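Local coordinates for protein glutathione S-transferase 2 (Heligmosomoides polygyrus, PDB 1TW9) that probably catalyses the conjugation of glutathione to electrophilic substrates, as a sigma-family glutathione transferase, releasing a halide ion from halogenated ones, at residues L6-A14 / I198-F206. Numbering follows the deposited sequence.
Sequences LTYFNGRGA and IETRPETPF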
ATOM      1  N   LEU A   6     -11.386 -12.219  10.876  1.00 32.61           N
ATOM      2  CA  LEU A   6     -11.351 -10.865  10.292  1.00 31.43           C
ATOM      3  C   LEU A   6     -12.337  -9.994  11.127  1.00 32.10           C
ATOM      4  O   LEU A   6     -13.503 -10.365  11.288  1.00 30.88           O
ATOM      5  CB  LEU A   6     -11.840 -10.893   8.873  1.00 31.59           C
ATOM      6  CG  LEU A   6     -11.713  -9.520   8.149  1.00 31.95           C
ATOM      7  CD1 LEU A   6     -10.302  -9.015   7.940  1.00 34.88           C
ATOM      8  CD2 LEU A   6     -12.516  -9.569   6.796  1.00 34.26           C
ATOM      9  N   THR A   7     -11.846  -8.876  11.666  1.00 30.74           N
ATOM     10  CA  THR A   7     -12.686  -7.973  12.475  1.00 31.84           C
ATOM     11  C   THR A   7     -12.808  -6.640  11.673  1.00 32.17           C
ATOM     12  O   THR A   7     -11.799  -6.034  11.243  1.00 30.68           O
ATOM     13  CB  THR A   7     -12.047  -7.752  13.850  1.00 31.92           C
ATOM     14  OG1 THR A   7     -12.040  -9.006  14.593  1.00 33.84           O
ATOM     15  CG2 THR A   7     -12.921  -6.813  14.640  1.00 34.02           C
ATOM     16  N   TYR A   8     -14.055  -6.203  11.512  1.00 31.69           N
ATOM     17  CA  TYR A   8     -14.365  -4.993  10.776  1.00 32.28           C
ATOM     18  C   TYR A   8     -15.754  -4.537  11.233  1.00 32.32           C
ATOM     19  O   TYR A   8     -16.334  -5.120  12.105  1.00 32.99           O
ATOM     20  CB  TYR A   8     -14.252  -5.210   9.263  1.00 32.28           C
ATOM     21  CG  TYR A   8     -14.382  -3.937   8.469  1.00 31.80           C
ATOM     22  CD1 TYR A   8     -13.512  -2.881   8.670  1.00 32.86           C
ATOM     23  CD2 TYR A   8     -15.389  -3.773   7.540  1.00 33.75           C
ATOM     24  CE1 TYR A   8     -13.651  -1.719   7.963  1.00 30.85           C
ATOM     25  CE2 TYR A   8     -15.547  -2.631   6.861  1.00 33.92           C
ATOM     26  CZ  TYR A   8     -14.638  -1.579   7.068  1.00 33.69           C
ATOM     27  OH  TYR A   8     -14.766  -0.386   6.371  1.00 33.12           O
ATOM     28  N   PHE A   9     -16.264  -3.463  10.652  1.00 31.99           N
ATOM     29  CA  PHE A   9     -17.617  -3.054  10.845  1.00 33.19           C
ATOM     30  C   PHE A   9     -18.579  -3.883  10.014  1.00 31.12           C
ATOM     31  O   PHE A   9     -18.150  -4.720   9.178  1.00 30.78           O
ATOM     32  CB  PHE A   9     -17.728  -1.583  10.498  1.00 33.70           C
ATOM     33  CG  PHE A   9     -16.955  -0.716  11.434  1.00 35.01           C
ATOM     34  CD1 PHE A   9     -17.295  -0.680  12.778  1.00 36.42           C
ATOM     35  CD2 PHE A   9     -15.912   0.059  10.995  1.00 37.68           C
ATOM     36  CE1 PHE A   9     -16.591   0.095  13.669  1.00 38.80           C
ATOM     37  CE2 PHE A   9     -15.228   0.867  11.909  1.00 36.27           C
ATOM     38  CZ  PHE A   9     -15.573   0.857  13.223  1.00 37.20           C
ATOM     39  N   ASN A  10     -19.875  -3.713  10.293  1.00 30.09           N
ATOM     40  CA  ASN A  10     -20.895  -4.407   9.501  1.00 29.42           C
ATOM     41  C   ASN A  10     -21.123  -3.675   8.209  1.00 29.69           C
ATOM     42  O   ASN A  10     -22.102  -2.980   8.017  1.00 30.04           O
ATOM     43  CB  ASN A  10     -22.244  -4.603  10.228  1.00 29.77           C
ATOM     44  CG  ASN A  10     -23.194  -5.464   9.446  1.00 28.13           C
ATOM     45  OD1 ASN A  10     -22.774  -6.197   8.578  1.00 30.44           O
ATOM     46  ND2 ASN A  10     -24.483  -5.368   9.763  1.00 27.15           N
ATOM     47  N   GLY A  11     -20.181  -3.881   7.322  1.00 31.14           N
ATOM     48  CA  GLY A  11     -20.254  -3.405   5.989  1.00 30.48           C
ATOM     49  C   GLY A  11     -19.163  -3.966   5.127  1.00 30.74           C
ATOM     50  O   GLY A  11     -18.280  -4.635   5.592  1.00 30.48           O
ATOM     51  N   ARG A  12     -19.257  -3.640   3.846  1.00 31.55           N
ATOM     52  CA  ARG A  12     -18.273  -4.078   2.852  1.00 31.11           C
ATOM     53  C   ARG A  12     -17.015  -3.265   3.135  1.00 32.68           C
ATOM     54  O   ARG A  12     -16.076  -3.771   3.725  1.00 33.20           O
ATOM     55  CB  ARG A  12     -18.775  -3.878   1.394  1.00 31.88           C
ATOM     56  CG  ARG A  12     -20.021  -4.688   1.082  1.00 31.24           C
ATOM     57  CD  ARG A  12     -20.494  -4.515  -0.334  1.00 32.99           C
ATOM     58  NE  ARG A  12     -20.768  -3.099  -0.643  1.00 40.41           N
ATOM     59  CZ  ARG A  12     -21.860  -2.475  -0.262  1.00 37.57           C
ATOM     60  NH1 ARG A  12     -22.803  -3.158   0.341  1.00 38.11           N
ATOM     61  NH2 ARG A  12     -22.078  -1.203  -0.565  1.00 39.67           N
ATOM     62  N   GLY A  13     -16.996  -2.013   2.699  1.00 32.98           N
ATOM     63  CA  GLY A  13     -15.966  -1.068   3.085  1.00 33.42           C
ATOM     64  C   GLY A  13     -14.580  -1.584   2.879  1.00 33.05           C
ATOM     65  O   GLY A  13     -14.292  -2.223   1.875  1.00 33.90           O
ATOM     66  N   ALA A  14     -13.730  -1.329   3.864  1.00 32.83           N
ATOM     67  CA  ALA A  14     -12.346  -1.747   3.868  1.00 33.60           C
ATOM     68  C   ALA A  14     -12.097  -3.195   4.154  1.00 32.68           C
ATOM     69  O   ALA A  14     -10.978  -3.653   3.993  1.00 33.81           O
ATOM     70  CB  ALA A  14     -11.555  -0.872   4.864  1.00 34.70           C
ATOM     71  N   ILE A 198     -21.211 -12.818  -3.094  1.00 30.93           N
ATOM     72  CA  ILE A 198     -22.029 -11.608  -3.320  1.00 31.47           C
ATOM     73  C   ILE A 198     -23.502 -11.875  -3.086  1.00 32.09           C
ATOM     74  O   ILE A 198     -24.217 -11.043  -2.415  1.00 31.86           O
ATOM     75  CB  ILE A 198     -21.727 -10.998  -4.681  1.00 32.50           C
ATOM     76  CG1 ILE A 198     -20.292 -10.469  -4.684  1.00 33.36           C
ATOM     77  CG2 ILE A 198     -22.758  -9.925  -4.993  1.00 33.59           C
ATOM     78  CD1 ILE A 198     -19.856 -10.011  -6.039  1.00 35.19           C
ATOM     79  N   GLU A 199     -23.971 -13.068  -3.492  1.00 30.53           N
ATOM     80  CA  GLU A 199     -25.344 -13.462  -3.304  1.00 33.76           C
ATOM     81  C   GLU A 199     -25.707 -13.648  -1.854  1.00 32.89           C
ATOM     82  O   GLU A 199     -26.892 -13.498  -1.537  1.00 33.71           O
ATOM     83  CB  GLU A 199     -25.639 -14.788  -4.006  1.00 33.48           C
ATOM     84  CG  GLU A 199     -25.579 -14.695  -5.491  1.00 37.72           C
ATOM     85  CD  GLU A 199     -25.714 -16.057  -6.149  1.00 37.84           C
ATOM     86  OE1 GLU A 199     -25.639 -17.128  -5.454  1.00 42.56           O
ATOM     87  OE2 GLU A 199     -25.876 -16.035  -7.363  1.00 42.91           O
ATOM     88  N   THR A 200     -24.727 -13.991  -1.014  1.00 32.99           N
ATOM     89  CA  THR A 200     -24.921 -14.360   0.373  1.00 33.54           C
ATOM     90  C   THR A 200     -24.428 -13.402   1.455  1.00 32.79           C
ATOM     91  O   THR A 200     -24.774 -13.590   2.638  1.00 34.71           O
ATOM     92  CB  THR A 200     -24.366 -15.745   0.688  1.00 35.75           C
ATOM     93  OG1 THR A 200     -22.953 -15.782   0.516  1.00 33.62           O
ATOM     94  CG2 THR A 200     -24.916 -16.771  -0.264  1.00 37.75           C
ATOM     95  N   ARG A 201     -23.707 -12.367   1.078  1.00 30.56           N
ATOM     96  CA  ARG A 201     -23.143 -11.479   2.091  1.00 29.30           C
ATOM     97  C   ARG A 201     -24.279 -10.655   2.674  1.00 29.01           C
ATOM     98  O   ARG A 201     -25.292 -10.476   2.033  1.00 27.76           O
ATOM     99  CB  ARG A 201     -22.065 -10.582   1.515  1.00 30.15           C
ATOM    100  CG  ARG A 201     -22.542  -9.708   0.458  1.00 29.60           C
ATOM    101  CD  ARG A 201     -21.401  -8.938  -0.143  1.00 31.90           C
ATOM    102  NE  ARG A 201     -21.913  -8.119  -1.211  1.00 29.96           N
ATOM    103  CZ  ARG A 201     -21.160  -7.498  -2.077  1.00 33.37           C
ATOM    104  NH1 ARG A 201     -21.741  -6.798  -3.047  1.00 35.66           N
ATOM    105  NH2 ARG A 201     -19.857  -7.562  -2.025  1.00 35.21           N
ATOM    106  N   PRO A 202     -24.094 -10.126   3.880  1.00 27.71           N
ATOM    107  CA  PRO A 202     -25.044  -9.168   4.457  1.00 27.85           C
ATOM    108  C   PRO A 202     -25.210  -7.967   3.570  1.00 28.39           C
ATOM    109  O   PRO A 202     -24.192  -7.481   3.025  1.00 28.05           O
ATOM    110  CB  PRO A 202     -24.381  -8.790   5.778  1.00 28.33           C
ATOM    111  CG  PRO A 202     -23.562 -10.007   6.148  1.00 29.54           C
ATOM    112  CD  PRO A 202     -22.997 -10.432   4.832  1.00 29.75           C
ATOM    113  N   GLU A 203     -26.439  -7.539   3.382  1.00 28.50           N
ATOM    114  CA  GLU A 203     -26.714  -6.358   2.573  1.00 30.26           C
ATOM    115  C   GLU A 203     -26.574  -5.138   3.457  1.00 29.27           C
ATOM    116  O   GLU A 203     -27.372  -4.923   4.365  1.00 28.60           O
ATOM    117  CB  GLU A 203     -28.112  -6.394   2.007  1.00 31.42           C
ATOM    118  CG  GLU A 203     -28.385  -7.481   0.991  1.00 35.43           C
ATOM    119  CD  GLU A 203     -29.845  -7.483   0.557  1.00 37.04           C
ATOM    120  OE1 GLU A 203     -30.401  -6.358   0.322  1.00 47.75           O
ATOM    121  OE2 GLU A 203     -30.472  -8.593   0.496  1.00 45.19           O
ATOM    122  N   THR A 204     -25.561  -4.321   3.175  1.00 27.81           N
ATOM    123  CA  THR A 204     -25.260  -3.183   4.033  1.00 28.98           C
ATOM    124  C   THR A 204     -25.142  -1.947   3.158  1.00 30.43           C
ATOM    125  O   THR A 204     -24.841  -2.072   1.975  1.00 31.88           O
ATOM    126  CB  THR A 204     -23.927  -3.363   4.795  1.00 28.21           C
ATOM    127  OG1 THR A 204     -22.895  -3.803   3.907  1.00 28.09           O
ATOM    128  CG2 THR A 204     -24.022  -4.505   5.791  1.00 28.55           C
ATOM    129  N   PRO A 205     -25.343  -0.780   3.741  1.00 31.91           N
ATOM    130  CA  PRO A 205     -25.278   0.466   2.982  1.00 33.31           C
ATOM    131  C   PRO A 205     -23.875   0.900   2.564  1.00 34.37           C
ATOM    132  O   PRO A 205     -23.744   1.783   1.696  1.00 34.59           O
ATOM    133  CB  PRO A 205     -25.943   1.468   3.939  1.00 33.23           C
ATOM    134  CG  PRO A 205     -25.582   0.985   5.210  1.00 34.29           C
ATOM    135  CD  PRO A 205     -25.735  -0.533   5.139  1.00 33.01           C
ATOM    136  N   PHE A 206     -22.838   0.319   3.156  1.00 33.55           N
ATOM    137  CA  PHE A 206     -21.458   0.599   2.734  1.00 34.53           C
ATOM    138  C   PHE A 206     -20.675  -0.672   2.777  1.00 34.01           C
ATOM    139  O   PHE A 206     -19.541  -0.664   2.250  1.00 34.60           O
ATOM    140  CB  PHE A 206     -20.762   1.631   3.635  1.00 36.39           C
ATOM    141  CG  PHE A 206     -20.296   1.072   4.968  1.00 39.40           C
ATOM    142  CD1 PHE A 206     -18.978   0.598   5.120  1.00 42.40           C
ATOM    143  CD2 PHE A 206     -21.160   0.969   6.039  1.00 40.52           C
ATOM    144  CE1 PHE A 206     -18.544   0.069   6.330  1.00 38.97           C
ATOM    145  CE2 PHE A 206     -20.721   0.422   7.268  1.00 39.54           C
ATOM    146  CZ  PHE A 206     -19.394  -0.032   7.395  1.00 38.31           C
ATOM    147  OXT PHE A 206     -21.176  -1.679   3.269  1.00 32.57           O
TER
HETATM  148  O   HOH W   1     -23.680  -5.609   0.940  1.00 29.17           O
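The phenyl ring of Phe-206 lies over the backbone of Gly-11, whose CA makes a CH-pi contact 4.0 Å from the ring centroid, close to the ring normal. Its rim meets Phe-9 CB, 3.8 Å from Phe-206 CZ, and the Tyr-8 hydroxyl, both near the ring plane. Glycine suits position 11 because a beta carbon would run into this ring. With chi1 at 77°, Phe-206 folds its ring back over the turn while its C-terminal carboxylate faces the backbone amides beyond. Arg-12 N donates to Phe-206 OXT (2.8 Å, 164°) and Gly-13 N to Phe-206 O (2.9 Å). Gly-13 has a positive phi, which favours glycine, and a beta carbon there would clash with Tyr-8 OH. Thr-204 OG1, on its own segment, gives OXT a second hydrogen bond, while its methyl CG2 packs against Asn-10 O. The Asn-10 amide oxygen is bound by Arg-33.

In this glutathione transferase the contact brings the C-terminal tail, running on from helix 192-200, across the turn after the first strand of the thioredoxin-like N-terminal domain. Ala-14 N, beyond that turn, donates a hydrogen bond back to the hydroxyl of Tyr-8, on the strand; a tyrosine at the end of this strand is the usual thiol-activating residue of sigma-class enzymes, so Tyr-8 is probably its counterpart.

The Arg-12 chain bends at chi3 (-58°), setting one guanidinium face beneath OXT, a long, charge-only salt bridge. Arg-12 NH1 instead donates to Thr-204 O at 2.8 Å and to a water shared with Pro-202 O and Thr-204 N. Arg-12 CD rests over the Arg-201 guanidinium, 3.5 Å from its CZ; Glu-16 and Glu-162 pair with Arg-201, probably offsetting the neighbouring like charge. A leucine in place of Arg-12 would probably leave Thr-204 O without its donor and the terminal carboxylate with less compensating charge.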